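Local coordinates for protein putative leucoanthocyanidin reductase 1 (Vitis vinifera, PDB 3I6I) that probably reduces leucoanthocyanidins to flavan-3-ols such as catechin, using NADPH bound to a Rossmann fold, at residues I39-G44 / I64-I69; A74-L79 / K107-I112; D181-Y186 / R243-V248. All coordinates share one frame; numbering follows the deposited sequence.

Along the chain the three contacts close one after another; none nests in or crosses another. Interaction 1 comes first and closes the beta-alpha-beta loop through helix 48-59, joining edge strand 63-66 of the Rossmann sheet to strand 37-41. Interaction 2 follows at once on helix 72-81. It closes the loop through strand 86-89 and most of helix 99-109. These two contacts touch: L40 of interaction 1 packs on I78 of the 74-79 segment. Interaction 3 lies on the other side of the chain's centre, about 43 Å from interaction 1 between centres. It closes a longer excursion and pairs strands 183-186 and 247-250 in a separate small sheet.

Interaction 1 of 3, residues I39-G44 / I64-I69; sequences ILARPG and IVYGLI. With NDP (NADPH dihydro-nicotinamide-adenine-dinucleotide phosphate), chain B.
With chi1 at -166°, L40 swings its branched end toward V65 and I69, while R42 bends at chi3 (-53°) and brings its guanidinium against L68. The contact belongs to the Rossmann fold. It joins strand 37-41 to strand 63-66, the two strands of a beta-alpha-beta unit whose helix is 48-59. The strands are parallel, with I39 beside I64, L40 beside V65 and A41 beside Y66. A41 N gives a hydrogen bond to V65 O (2.8 Å). I39 O accepts V65 N, and A41 O accepts G67 N just past the strand end. On the face toward F54 of helix 48-59, A41 CB meets I64 CG2 at 3.6 Å. On the other face L40 CD1 touches V65 CG2 at 3.7 Å. L40 CD2 presses on I69 CG2 at 3.4 Å, closer than two methyls normally pack. Replacing L40 by alanine would probably open a gap between V65 and I69 and leave the I69 side chain, which packs on the adenine, freer to turn. The chain beyond both strands holds the adenosine end of NADPH. I69 N donates a hydrogen bond to adenine N1A (3.0 Å). R42 grips the 2'-phosphate twice, through NH2 to O3X (2.7 Å) and through NE to O2X. This grip is consistent with the use of NADPH rather than NADH. L68 CD2 lies over one face of the guanidinium, 3.3 Å from R42 NH1, while the phosphate sits at its edge. The R42 NE bond to O2X is nearly straight, 172° at the hydrogen and 3.0 Å long.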
loop_
_atom_site.group_PDB
_atom_site.type_symbol
_atom_site.label_atom_id
_atom_site.label_comp_id
_atom_site.label_asym_id
_atom_site.label_seq_id
_atom_site.Cartn_x
_atom_site.Cartn_y
_atom_site.Cartn_z
ATOM N N ILE A 39 5.186 14.678 9.986
ATOM C CA ILE A 39 4.007 13.828 10.028
ATOM C C ILE A 39 2.779 14.705 10.189
ATOM O O ILE A 39 2.682 15.454 11.173
ATOM C CB ILE A 39 4.109 12.861 11.235
ATOM C CG1 ILE A 39 5.311 11.896 11.046
ATOM C CG2 ILE A 39 2.800 12.119 11.489
ATOM C CD1 ILE A 39 5.286 11.107 9.796
ATOM N N LEU A 40 1.846 14.610 9.242
ATOM C CA LEU A 40 0.627 15.398 9.294
ATOM C C LEU A 40 -0.347 14.777 10.273
ATOM O O LEU A 40 -0.585 13.588 10.209
ATOM C CB LEU A 40 -0.007 15.492 7.898
ATOM C CG LEU A 40 -1.118 16.517 7.624
ATOM C CD1 LEU A 40 -0.631 17.956 7.935
ATOM C CD2 LEU A 40 -1.518 16.390 6.151
ATOM N N ALA A 41 -0.875 15.583 11.207
ATOM C CA ALA A 41 -1.804 15.121 12.230
ATOM C C ALA A 41 -3.108 15.918 12.161
ATOM O O ALA A 41 -3.086 17.144 12.020
ATOM C CB ALA A 41 -1.181 15.308 13.636
ATOM N N ARG A 42 -4.232 15.212 12.256
ATOM C CA ARG A 42 -5.545 15.820 12.431
ATOM C C ARG A 42 -5.567 16.495 13.787
ATOM O O ARG A 42 -5.210 15.873 14.788
ATOM C CB ARG A 42 -6.621 14.726 12.402
ATOM C CG ARG A 42 -8.072 15.186 12.483
ATOM C CD ARG A 42 -9.039 13.987 12.355
ATOM N NE ARG A 42 -8.783 13.171 11.160
ATOM C CZ ARG A 42 -9.276 13.395 9.934
ATOM N NH1 ARG A 42 -10.089 14.422 9.686
ATOM N NH2 ARG A 42 -8.946 12.581 8.935
ATOM N N PRO A 43 -5.974 17.773 13.841
ATOM C CA PRO A 43 -6.127 18.434 15.139
ATOM C C PRO A 43 -7.140 17.743 16.050
ATOM O O PRO A 43 -8.135 17.214 15.562
ATOM C CB PRO A 43 -6.665 19.818 14.766
ATOM C CG PRO A 43 -6.190 20.058 13.380
ATOM C CD PRO A 43 -6.174 18.704 12.717
ATOM N N GLY A 44 -6.879 17.744 17.354
ATOM C CA GLY A 44 -7.852 17.264 18.334
ATOM C C GLY A 44 -7.321 16.207 19.278
ATOM O O GLY A 44 -6.123 15.910 19.286
ATOM N N ILE A 64 5.797 16.774 14.187
ATOM C CA ILE A 64 4.357 16.765 13.940
ATOM C C ILE A 64 3.885 18.146 13.455
ATOM O O ILE A 64 4.229 19.176 14.051
ATOM C CB ILE A 64 3.562 16.302 15.174
ATOM C CG1 ILE A 64 3.987 14.877 15.565
ATOM C CG2 ILE A 64 2.085 16.303 14.866
ATOM C CD1 ILE A 64 3.198 14.299 16.722
ATOM N N VAL A 65 3.114 18.133 12.370
ATOM C CA VAL A 65 2.461 19.310 11.789
ATOM C C VAL A 65 0.953 19.061 11.672
ATOM O O VAL A 65 0.500 17.967 11.344
ATOM C CB VAL A 65 3.058 19.682 10.405
ATOM C CG1 VAL A 65 4.576 19.859 10.502
ATOM C CG2 VAL A 65 2.744 18.638 9.383
ATOM N N TYR A 66 0.159 20.080 11.979
ATOM C CA TYR A 66 -1.275 19.899 12.076
ATOM C C TYR A 66 -1.971 20.374 10.832
ATOM O O TYR A 66 -1.776 21.506 10.406
ATOM C CB TYR A 66 -1.807 20.642 13.310
ATOM C CG TYR A 66 -1.223 20.048 14.567
ATOM C CD1 TYR A 66 -1.760 18.881 15.118
ATOM C CD2 TYR A 66 -0.095 20.598 15.161
ATOM C CE1 TYR A 66 -1.215 18.307 16.253
ATOM C CE2 TYR A 66 0.464 20.029 16.305
ATOM C CZ TYR A 66 -0.108 18.885 16.849
ATOM O OH TYR A 66 0.436 18.309 17.974
ATOM N N GLY A 67 -2.784 19.512 10.245
ATOM C CA GLY A 67 -3.621 19.906 9.125
ATOM C C GLY A 67 -4.285 18.694 8.508
ATOM O O GLY A 67 -4.114 17.568 8.987
ATOM N N LEU A 68 -5.025 18.950 7.434
ATOM C CA LEU A 68 -5.805 17.954 6.716
ATOM C C LEU A 68 -5.558 18.198 5.231
ATOM O O LEU A 68 -5.569 19.352 4.791
ATOM C CB LEU A 68 -7.296 18.120 7.007
ATOM C CG LEU A 68 -7.820 17.699 8.392
ATOM C CD1 LEU A 68 -9.292 18.029 8.494
ATOM C CD2 LEU A 68 -7.568 16.210 8.632
ATOM N N ILE A 69 -5.355 17.118 4.472
ATOM C CA ILE A 69 -4.904 17.237 3.079
ATOM C C ILE A 69 -5.962 17.798 2.130
ATOM O O ILE A 69 -5.612 18.251 1.065
ATOM C CB ILE A 69 -4.309 15.923 2.488
ATOM C CG1 ILE A 69 -5.372 14.831 2.319
ATOM C CG2 ILE A 69 -3.108 15.454 3.310
ATOM C CD1 ILE A 69 -4.841 13.708 1.422
HETATM P PA NDP B . -5.808 3.812 7.012
HETATM O O1A NDP B . -7.294 4.057 7.099
HETATM O O2A NDP B . -5.166 2.643 7.969
HETATM O O5B NDP B . -4.895 5.108 7.289
HETATM C C5B NDP B . -5.207 6.320 6.677
HETATM C C4B NDP B . -4.396 7.429 7.229
HETATM O O4B NDP B . -4.845 8.581 6.415
HETATM C C3B NDP B . -4.760 7.757 8.700
HETATM O O3B NDP B . -3.606 8.231 9.443
HETATM C C2B NDP B . -5.785 8.880 8.559
HETATM O O2B NDP B . -5.759 9.710 9.721
HETATM C C1B NDP B . -5.173 9.645 7.388
HETATM N N9A NDP B . -6.057 10.585 6.699
HETATM C C8A NDP B . -7.196 10.267 6.083
HETATM N N7A NDP B . -7.715 11.370 5.537
HETATM C C5A NDP B . -6.893 12.392 5.793
HETATM C C6A NDP B . -6.920 13.753 5.483
HETATM N N6A NDP B . -7.922 14.266 4.766
HETATM N N1A NDP B . -5.912 14.538 5.912
HETATM C C2A NDP B . -4.900 14.021 6.605
HETATM N N3A NDP B . -4.828 12.718 6.910
HETATM C C4A NDP B . -5.827 11.893 6.522
HETATM O O3 NDP B . -5.474 3.410 5.499
HETATM P PN NDP B . -4.677 2.111 4.904
HETATM O O1N NDP B . -3.300 1.857 5.386
HETATM O O2N NDP B . -5.737 0.952 5.013
HETATM O O5D NDP B . -4.732 2.528 3.314
HETATM C C5D NDP B . -3.697 3.349 2.752
HETATM C C4D NDP B . -3.559 3.027 1.290
HETATM O O4D NDP B . -2.994 1.686 1.285
HETATM C C3D NDP B . -4.850 2.969 0.511
HETATM O O3D NDP B . -4.593 3.413 -0.818
HETATM C C2D NDP B . -5.146 1.481 0.477
HETATM O O2D NDP B . -5.816 1.204 -0.736
HETATM C C1D NDP B . -3.755 0.854 0.419
HETATM N N1N NDP B . -3.607 -0.476 1.113
HETATM C C2N NDP B . -2.880 -1.540 0.526
HETATM C C3N NDP B . -3.056 -2.788 0.955
HETATM C C7N NDP B . -2.236 -3.932 0.330
HETATM O O7N NDP B . -1.383 -3.701 -0.535
HETATM N N7N NDP B . -2.440 -5.140 0.828
HETATM C C4N NDP B . -4.067 -3.066 2.078
HETATM C C5N NDP B . -4.291 -1.826 2.936
HETATM C C6N NDP B . -4.001 -0.618 2.470
HETATM P P2B NDP B . -7.107 9.719 10.721
HETATM O O1X NDP B . -7.234 8.401 11.395
HETATM O O2X NDP B . -6.853 10.980 11.656
HETATM O O3X NDP B . -8.345 10.037 9.787
#

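Interaction 2 of 3, residues A74-L79 / K107-I112; sequences AMEKIL and KAVGTI
E76 lays its carboxylate against the methyl of A108, with OE2 3.3 Å from A108 CB. Its CG stands anti to the carbonyl carbon (chi1 -67°) and the chain runs extended beyond it, which carries the acid across to the neighbouring helix. The polar end is held from its own helix, since OE2 also accepts a hydrogen bond from Q72 NE2. The contact joins helix 72-81 to the end of helix 99-109, two neighbouring helices of the Rossmann fold. Nearer the sheet the contact turns apolar. V109 CG1 rests against the backbone of E76, 3.9 Å from its O. V109 CG2 meets L79 CD1, also at 3.9 Å, and the two side chains cross at about a right angle. The other L79 methyl, CD2, reaches I112 CD1 at 4.1 Å. The two methyls of L79 thus fork, CD1 to V109 and CD2 to I112, and M106 of helix 99-109 packs on both L79 and I112. V87 of strand 86-89 touches L79 and I112 too, so the cluster extends to the sheet. G110 leaves the helix with positive phi (77°), and the chain then turns through T111 toward strand 114-116. A water bridges the segments at this turn. It donates to L79 O (2.8 Å) and accepts from T111 OG1 (2.6 Å). The chemistry implies that the two segments meet mainly by aliphatic contact. No direct polar bond joins them; the one polar link between them passes through this water.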
loop_
_atom_site.group_PDB
_atom_site.type_symbol
_atom_site.label_atom_id
_atom_site.label_comp_id
_atom_site.label_asym_id
_atom_site.label_seq_id
_atom_site.Cartn_x
_atom_site.Cartn_y
_atom_site.Cartn_z
ATOM N N ALA A 74 -4.264 25.536 3.626
ATOM C CA ALA A 74 -3.494 24.977 4.748
ATOM C C ALA A 74 -2.299 24.167 4.265
ATOM O O ALA A 74 -1.196 24.276 4.816
ATOM C CB ALA A 74 -4.403 24.098 5.663
ATOM N N MET A 75 -2.504 23.340 3.243
ATOM C CA MET A 75 -1.406 22.502 2.742
ATOM C C MET A 75 -0.333 23.345 2.071
ATOM O O MET A 75 0.867 23.044 2.196
ATOM C CB MET A 75 -1.890 21.438 1.766
ATOM C CG MET A 75 -2.771 20.373 2.371
ATOM S SD MET A 75 -1.988 19.557 3.798
ATOM C CE MET A 75 -2.917 20.273 5.143
ATOM N N GLU A 76 -0.752 24.400 1.372
ATOM C CA GLU A 76 0.227 25.285 0.743
ATOM C C GLU A 76 1.130 25.882 1.830
ATOM O O GLU A 76 2.367 25.924 1.688
ATOM C CB GLU A 76 -0.450 26.366 -0.088
ATOM C CG GLU A 76 -1.171 25.858 -1.325
ATOM C CD GLU A 76 -1.723 26.982 -2.187
ATOM O OE1 GLU A 76 -1.267 28.143 -2.027
ATOM O OE2 GLU A 76 -2.614 26.721 -3.025
ATOM N N LYS A 77 0.522 26.296 2.943
ATOM C CA LYS A 77 1.274 26.937 4.012
ATOM C C LYS A 77 2.305 25.993 4.621
ATOM O O LYS A 77 3.440 26.367 4.817
ATOM C CB LYS A 77 0.347 27.506 5.097
ATOM C CG LYS A 77 -0.211 28.901 4.767
ATOM N N ILE A 78 1.888 24.771 4.907
ATOM C CA ILE A 78 2.762 23.739 5.475
ATOM C C ILE A 78 3.946 23.394 4.529
ATOM O O ILE A 78 5.106 23.381 4.946
ATOM C CB ILE A 78 1.929 22.475 5.755
ATOM C CG1 ILE A 78 1.138 22.660 7.058
ATOM C CG2 ILE A 78 2.810 21.228 5.785
ATOM C CD1 ILE A 78 0.150 21.537 7.341
ATOM N N LEU A 79 3.654 23.162 3.252
ATOM C CA LEU A 79 4.706 22.813 2.295
ATOM C C LEU A 79 5.732 23.937 2.164
ATOM O O LEU A 79 6.931 23.678 1.975
ATOM C CB LEU A 79 4.122 22.516 0.927
ATOM C CG LEU A 79 3.190 21.316 0.796
ATOM C CD1 LEU A 79 2.506 21.348 -0.580
ATOM C CD2 LEU A 79 3.891 19.983 1.024
ATOM N N LYS A 107 0.975 21.835 -6.738
ATOM C CA LYS A 107 1.126 22.560 -7.995
ATOM C C LYS A 107 1.338 24.050 -7.752
ATOM O O LYS A 107 2.187 24.667 -8.401
ATOM C CB LYS A 107 -0.089 22.360 -8.884
ATOM C CG LYS A 107 0.050 22.951 -10.285
ATOM C CD LYS A 107 -1.275 22.876 -11.049
ATOM C CE LYS A 107 -1.154 23.574 -12.405
ATOM N NZ LYS A 107 -2.440 23.632 -13.167
ATOM N N ALA A 108 0.558 24.626 -6.836
ATOM C CA ALA A 108 0.698 26.044 -6.484
ATOM C C ALA A 108 2.060 26.422 -5.923
ATOM O O ALA A 108 2.602 27.472 -6.276
ATOM C CB ALA A 108 -0.397 26.460 -5.499
ATOM N N VAL A 109 2.606 25.610 -5.034
ATOM C CA VAL A 109 3.889 25.904 -4.415
ATOM C C VAL A 109 5.056 25.671 -5.364
ATOM O O VAL A 109 6.034 26.446 -5.364
ATOM C CB VAL A 109 4.086 25.164 -3.066
ATOM C CG1 VAL A 109 2.995 25.589 -2.099
ATOM C CG2 VAL A 109 4.097 23.695 -3.226
ATOM N N GLY A 110 4.950 24.639 -6.189
ATOM C CA GLY A 110 5.882 24.452 -7.304
ATOM C C GLY A 110 7.255 23.907 -6.958
ATOM O O GLY A 110 8.075 23.741 -7.846
ATOM N N THR A 111 7.468 23.544 -5.695
ATOM C CA THR A 111 8.787 23.151 -5.185
ATOM C C THR A 111 8.910 21.662 -4.879
ATOM O O THR A 111 9.953 21.205 -4.367
ATOM C CB THR A 111 9.070 23.929 -3.876
ATOM O OG1 THR A 111 7.926 23.834 -3.005
ATOM C CG2 THR A 111 9.336 25.385 -4.173
ATOM N N ILE A 112 7.861 20.893 -5.147
ATOM C CA ILE A 112 7.899 19.475 -4.805
ATOM C C ILE A 112 8.734 18.649 -5.776
ATOM O O ILE A 112 8.534 18.700 -6.981
ATOM C CB ILE A 112 6.501 18.875 -4.655
ATOM C CG1 ILE A 112 5.700 19.626 -3.564
ATOM C CG2 ILE A 112 6.573 17.332 -4.367
ATOM C CD1 ILE A 112 6.410 19.768 -2.233
HETATM O O HOH W 1 8.055 23.188 -0.521
#

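Interaction 3 of 3, residues D181-Y186 / R243-V248; sequences DFFQIY and RTLPRV
Segments 181-186 and 243-248 run parallel in register, with F183 beside R247 and Q184 beside V248; the directions of their touching parts differ by 44°. Three backbone bonds tie them. F183 N donates to P246 O (2.9 Å), V248 N to F183 O (2.9 Å) and I185 N to V248 O (2.8 Å). The donors alternate between the two segments, as in parallel pairing. Before the strand begins, D181 OD1 takes a weak bond from F182 N. L245 packs against the F183 ring, crossing it at about a right angle: its CD1 lies over one face of the ring, 4.1 Å from the centroid, in a CH-pi contact. L245 CB touches the rim of the same ring at CE2 (3.7 Å). On the opposite side of the pair, F182 CG stands between the backbone N and the carbonyl carbon (chi1 62°), which turns the ring toward V248. This brings CD2 to V248 CG2 at 3.7 Å, and Q184 CG meets the same methyl at 4.0 Å. R247 packs CB on I185 CG1, and its chain then extends to a salt bridge with E238. Further bonds to S235 and N231 O hold its guanidinium. The two strands make a small parallel sheet, separate from the Rossmann sheet and away from the NADPH site. Helix 230-241 covers the face that carries F183, I185 and R247, and W165 meets the F183 ring. Strand 247-250 continues the pairing, with V250 bonded to I185 through the backbone and packed on Q184 and Y186.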
loop_
_atom_site.group_PDB
_atom_site.type_symbol
_atom_site.label_atom_id
_atom_site.label_comp_id
_atom_site.label_asym_id
_atom_site.label_seq_id
_atom_site.Cartn_x
_atom_site.Cartn_y
_atom_site.Cartn_z
ATOM N N ASP A 181 -8.652 -23.461 11.748
ATOM C CA ASP A 181 -9.677 -24.485 11.590
ATOM C C ASP A 181 -9.758 -25.104 10.200
ATOM O O ASP A 181 -9.666 -26.325 10.080
ATOM C CB ASP A 181 -11.044 -23.980 12.053
ATOM C CG ASP A 181 -11.431 -22.635 11.468
ATOM O OD1 ASP A 181 -10.653 -21.980 10.689
ATOM O OD2 ASP A 181 -12.567 -22.237 11.814
ATOM N N PHE A 182 -9.934 -24.279 9.169
ATOM C CA PHE A 182 -9.899 -24.735 7.761
ATOM C C PHE A 182 -9.523 -23.577 6.858
ATOM O O PHE A 182 -9.660 -22.401 7.234
ATOM C CB PHE A 182 -11.217 -25.396 7.318
ATOM C CG PHE A 182 -12.427 -24.468 7.356
ATOM C CD1 PHE A 182 -13.224 -24.399 8.491
ATOM C CD2 PHE A 182 -12.736 -23.645 6.293
ATOM C CE1 PHE A 182 -14.325 -23.530 8.544
ATOM C CE2 PHE A 182 -13.843 -22.786 6.348
ATOM C CZ PHE A 182 -14.629 -22.746 7.484
ATOM N N PHE A 183 -9.022 -23.902 5.667
ATOM C CA PHE A 183 -8.568 -22.898 4.740
ATOM C C PHE A 183 -9.662 -22.690 3.687
ATOM O O PHE A 183 -10.156 -23.637 3.110
ATOM C CB PHE A 183 -7.297 -23.356 3.995
ATOM C CG PHE A 183 -6.062 -23.487 4.841
ATOM C CD1 PHE A 183 -5.372 -22.354 5.290
ATOM C CD2 PHE A 183 -5.517 -24.738 5.098
ATOM C CE1 PHE A 183 -4.191 -22.479 6.023
ATOM C CE2 PHE A 183 -4.342 -24.880 5.863
ATOM C CZ PHE A 183 -3.675 -23.751 6.327
ATOM N N GLN A 184 -9.988 -21.431 3.424
ATOM C CA GLN A 184 -10.816 -21.055 2.279
ATOM C C GLN A 184 -9.924 -20.725 1.088
ATOM O O GLN A 184 -9.180 -19.737 1.105
ATOM C CB GLN A 184 -11.725 -19.864 2.649
ATOM C CG GLN A 184 -12.700 -20.223 3.656
ATOM C CD GLN A 184 -13.848 -19.221 3.786
ATOM O OE1 GLN A 184 -13.683 -18.015 3.578
ATOM N NE2 GLN A 184 -15.029 -19.740 4.112
ATOM N N ILE A 185 -10.018 -21.570 0.058
ATOM C CA ILE A 185 -9.193 -21.502 -1.147
ATOM C C ILE A 185 -10.060 -20.913 -2.260
ATOM O O ILE A 185 -11.110 -21.502 -2.624
ATOM C CB ILE A 185 -8.696 -22.933 -1.562
ATOM C CG1 ILE A 185 -7.931 -23.656 -0.421
ATOM C CG2 ILE A 185 -7.829 -22.900 -2.819
ATOM C CD1 ILE A 185 -6.743 -22.885 0.078
ATOM N N TYR A 186 -9.625 -19.762 -2.803
ATOM C CA TYR A 186 -10.342 -19.103 -3.907
ATOM C C TYR A 186 -10.102 -19.808 -5.221
ATOM O O TYR A 186 -8.943 -20.010 -5.653
ATOM C CB TYR A 186 -9.954 -17.601 -4.025
ATOM C CG TYR A 186 -10.049 -16.920 -2.714
ATOM C CD1 TYR A 186 -11.267 -16.820 -2.075
ATOM C CD2 TYR A 186 -8.922 -16.413 -2.080
ATOM C CE1 TYR A 186 -11.379 -16.227 -0.839
ATOM C CE2 TYR A 186 -9.010 -15.805 -0.838
ATOM C CZ TYR A 186 -10.252 -15.719 -0.212
ATOM O OH TYR A 186 -10.397 -15.134 1.040
ATOM N N ARG A 243 0.667 -28.979 11.474
ATOM C CA ARG A 243 -0.476 -29.853 11.177
ATOM C C ARG A 243 -1.149 -29.345 9.920
ATOM O O ARG A 243 -1.057 -28.174 9.596
ATOM C CB ARG A 243 -1.506 -29.840 12.319
ATOM C CG ARG A 243 -2.082 -28.444 12.635
ATOM C CD ARG A 243 -2.774 -28.364 14.015
ATOM N NE ARG A 243 -4.222 -28.491 13.883
ATOM C CZ ARG A 243 -5.106 -27.522 14.118
ATOM N NH1 ARG A 243 -4.711 -26.327 14.546
ATOM N NH2 ARG A 243 -6.412 -27.759 13.946
ATOM N N THR A 244 -1.820 -30.244 9.219
ATOM C CA THR A 244 -2.630 -29.854 8.072
ATOM C C THR A 244 -4.070 -29.549 8.524
ATOM O O THR A 244 -4.549 -30.102 9.521
ATOM C CB THR A 244 -2.660 -30.993 7.024
ATOM O OG1 THR A 244 -3.295 -32.148 7.589
ATOM C CG2 THR A 244 -1.245 -31.374 6.601
ATOM N N LEU A 245 -4.732 -28.673 7.781
ATOM C CA LEU A 245 -6.169 -28.361 7.915
ATOM C C LEU A 245 -6.943 -28.721 6.640
ATOM O O LEU A 245 -6.386 -28.711 5.544
ATOM C CB LEU A 245 -6.361 -26.882 8.170
ATOM C CG LEU A 245 -5.497 -26.226 9.249
ATOM C CD1 LEU A 245 -5.873 -24.747 9.376
ATOM C CD2 LEU A 245 -5.579 -26.969 10.601
ATOM N N PRO A 246 -8.262 -28.968 6.760
ATOM C CA PRO A 246 -9.097 -29.123 5.562
ATOM C C PRO A 246 -9.063 -27.890 4.684
ATOM O O PRO A 246 -8.899 -26.776 5.178
ATOM C CB PRO A 246 -10.505 -29.337 6.135
ATOM C CG PRO A 246 -10.309 -29.741 7.501
ATOM C CD PRO A 246 -9.049 -29.101 7.989
ATOM N N ARG A 247 -9.191 -28.106 3.375
ATOM C CA ARG A 247 -9.292 -27.025 2.415
ATOM C C ARG A 247 -10.674 -27.060 1.781
ATOM O O ARG A 247 -11.193 -28.124 1.432
ATOM C CB ARG A 247 -8.208 -27.176 1.362
ATOM C CG ARG A 247 -6.831 -27.139 1.963
ATOM C CD ARG A 247 -5.709 -27.149 0.939
ATOM N NE ARG A 247 -4.444 -27.301 1.646
ATOM C CZ ARG A 247 -3.279 -26.833 1.214
ATOM N NH1 ARG A 247 -3.202 -26.181 0.081
ATOM N NH2 ARG A 247 -2.194 -26.998 1.945
ATOM N N VAL A 248 -11.292 -25.900 1.677
ATOM C CA VAL A 248 -12.607 -25.801 1.077
ATOM C C VAL A 248 -12.542 -24.752 -0.013
ATOM O O VAL A 248 -11.762 -23.822 0.108
ATOM C CB VAL A 248 -13.710 -25.449 2.140
ATOM C CG1 VAL A 248 -13.778 -26.499 3.269
ATOM C CG2 VAL A 248 -13.570 -23.975 2.666
#